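Local coordinates for dockerin type 1 (Clostridium thermocellum, PDB 4DH2), which is the calcium-binding type I dockerin module of a larger cellulosomal protein, probably a glycoside hydrolase, and docks that protein onto a cohesin partner, at residues B[5-10]-B[40-45]. Numbering follows the deposited sequence.
Sequences AVIGDV and DMWVGD. With CA (calcium ion), chain I; CA (calcium ion), chain H.
W42 points the N-H of its indole at the backbone of A5: NE1 lies 3.0 Å from A5 O, in a nearly straight bond (169° at the hydrogen). The oxygen sits at the ring edge, close to the indole plane, whereas NE1 stands well above the carbonyl plane of A5. A chi1 of 177° swings the W42 ring away from its own backbone N and carries it from helix 40-44 to the loop segment before the first calcium loop. I7 lays CG1 over one face of the indole, 3.6 Å above the plane and offset toward the rim. I7 CD1 continues to W42 CZ2, at 3.9 Å. Edge bond and face contact together should limit the ring's rotation.

Beside this, V43 is the buried apolar wedge. Beta-branching lets one methyl, CG1, pack near V6 O and D9 O while V43 CG2 meets V10 CG1 at 3.9 Å. V43 O accepts a somewhat bent bond from G8 N at 2.8 Å, directed onto a lone pair in the carbonyl plane. G8 suits the type II turn V6-D9, closed by D9 N to V6 O, because its positive phi (95°) would jam a side chain against the preceding carbonyl.

Farther out, the CB atoms of D9 and D45 point away from the opposite segment, and each carboxylate gives OD1 to its own calcium at 2.4 Å. Backbone N-H groups hold the other oxygens, D9 OD2 by G14 and D45 OD2 by N50. The contact thus ties together the N-terminal ends of the paired EF-hand-like calcium loops of a type I dockerin.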
loop_
_atom_site.group_PDB
_atom_site.type_symbol
_atom_site.label_atom_id
_atom_site.label_comp_id
_atom_site.label_asym_id
_atom_site.label_seq_id
_atom_site.Cartn_x
_atom_site.Cartn_y
_atom_site.Cartn_z
ATOM N N ALA B 5 -25.908 -5.050 0.432
ATOM C CA ALA B 5 -24.532 -5.522 0.554
ATOM C C ALA B 5 -23.548 -4.447 0.122
ATOM O O ALA B 5 -23.935 -3.405 -0.443
ATOM C CB ALA B 5 -24.330 -6.769 -0.256
ATOM N N VAL B 6 -22.264 -4.689 0.372
ATOM C CA VAL B 6 -21.306 -3.600 0.261
ATOM C C VAL B 6 -20.737 -3.482 -1.146
ATOM O O VAL B 6 -20.254 -4.462 -1.704
ATOM C CB VAL B 6 -20.141 -3.745 1.273
ATOM C CG1 VAL B 6 -19.142 -2.620 1.070
ATOM C CG2 VAL B 6 -20.674 -3.759 2.726
ATOM N N ILE B 7 -20.798 -2.270 -1.700
ATOM C CA ILE B 7 -20.304 -2.002 -3.052
ATOM C C ILE B 7 -18.788 -2.144 -3.094
ATOM O O ILE B 7 -18.060 -1.558 -2.281
ATOM C CB ILE B 7 -20.744 -0.607 -3.513
ATOM C CG1 ILE B 7 -22.274 -0.561 -3.580
ATOM C CG2 ILE B 7 -20.152 -0.268 -4.881
ATOM C CD1 ILE B 7 -22.847 0.830 -3.871
ATOM N N GLY B 8 -18.310 -2.972 -4.015
ATOM C CA GLY B 8 -16.885 -3.231 -4.094
ATOM C C GLY B 8 -16.522 -4.482 -3.330
ATOM O O GLY B 8 -15.429 -5.002 -3.497
ATOM N N ASP B 9 -17.450 -4.992 -2.497
ATOM C CA ASP B 9 -17.135 -6.130 -1.644
ATOM C C ASP B 9 -17.547 -7.420 -2.340
ATOM O O ASP B 9 -18.611 -8.008 -2.074
ATOM C CB ASP B 9 -17.832 -5.996 -0.275
ATOM C CG ASP B 9 -17.591 -7.185 0.613
ATOM O OD1 ASP B 9 -16.637 -7.940 0.370
ATOM O OD2 ASP B 9 -18.387 -7.401 1.567
ATOM N N VAL B 10 -16.711 -7.845 -3.277
ATOM C CA VAL B 10 -17.089 -8.914 -4.169
ATOM C C VAL B 10 -16.951 -10.314 -3.574
ATOM O O VAL B 10 -17.427 -11.253 -4.177
ATOM C CB VAL B 10 -16.330 -8.832 -5.524
ATOM C CG1 VAL B 10 -16.582 -7.471 -6.183
ATOM C CG2 VAL B 10 -14.856 -9.108 -5.352
ATOM N N ASP B 40 -23.483 -9.994 -8.728
ATOM C CA ASP B 40 -22.267 -9.478 -9.354
ATOM C C ASP B 40 -22.364 -7.996 -9.662
ATOM O O ASP B 40 -21.440 -7.225 -9.396
ATOM C CB ASP B 40 -21.990 -10.211 -10.662
ATOM C CG ASP B 40 -21.624 -11.652 -10.449
ATOM O OD1 ASP B 40 -21.273 -12.010 -9.304
ATOM O OD2 ASP B 40 -21.698 -12.436 -11.421
ATOM N N MET B 41 -23.474 -7.609 -10.269
ATOM C CA MET B 41 -23.614 -6.252 -10.730
ATOM C C MET B 41 -23.701 -5.291 -9.540
ATOM O O MET B 41 -23.137 -4.200 -9.567
ATOM C CB MET B 41 -24.829 -6.137 -11.643
ATOM C CG MET B 41 -24.858 -4.854 -12.440
ATOM S SD MET B 41 -23.540 -4.640 -13.681
ATOM C CE MET B 41 -24.011 -5.901 -14.876
ATOM N N TRP B 42 -24.387 -5.682 -8.476
ATOM C CA TRP B 42 -24.495 -4.768 -7.348
ATOM C C TRP B 42 -23.115 -4.537 -6.710
ATOM O O TRP B 42 -22.688 -3.395 -6.511
ATOM C CB TRP B 42 -25.484 -5.268 -6.298
ATOM C CG TRP B 42 -25.483 -4.334 -5.163
ATOM C CD1 TRP B 42 -24.934 -4.541 -3.942
ATOM C CD2 TRP B 42 -26.000 -2.994 -5.158
ATOM N NE1 TRP B 42 -25.090 -3.423 -3.160
ATOM C CE2 TRP B 42 -25.742 -2.458 -3.882
ATOM C CE3 TRP B 42 -26.664 -2.204 -6.104
ATOM C CZ2 TRP B 42 -26.122 -1.166 -3.522
ATOM C CZ3 TRP B 42 -27.045 -0.917 -5.746
ATOM C CH2 TRP B 42 -26.773 -0.413 -4.463
ATOM N N VAL B 43 -22.386 -5.619 -6.472
ATOM C CA VAL B 43 -21.086 -5.496 -5.817
ATOM C C VAL B 43 -19.968 -5.073 -6.758
ATOM O O VAL B 43 -19.008 -4.421 -6.320
ATOM C CB VAL B 43 -20.671 -6.804 -5.108
ATOM C CG1 VAL B 43 -21.708 -7.179 -4.054
ATOM C CG2 VAL B 43 -20.483 -7.948 -6.123
ATOM N N GLY B 44 -20.044 -5.464 -8.026
ATOM C CA GLY B 44 -18.920 -5.254 -8.933
ATOM C C GLY B 44 -18.980 -4.023 -9.788
ATOM O O GLY B 44 -17.935 -3.571 -10.260
ATOM N N ASP B 45 -20.184 -3.503 -10.058
ATOM C CA ASP B 45 -20.315 -2.292 -10.865
ATOM C C ASP B 45 -20.276 -1.108 -9.908
ATOM O O ASP B 45 -21.323 -0.662 -9.422
ATOM C CB ASP B 45 -21.638 -2.270 -11.624
ATOM C CG ASP B 45 -21.911 -0.938 -12.291
ATOM O OD1 ASP B 45 -20.952 -0.235 -12.625
ATOM O OD2 ASP B 45 -23.103 -0.572 -12.474
HETATM CA CA CA I . -19.011 -0.287 -13.982
HETATM CA CA CA H . -14.256 -8.062 0.546
HETATM O O HOH W 1 -12.093 -8.955 1.158
HETATM O O HOH W 2 -17.699 0.274 -15.783
#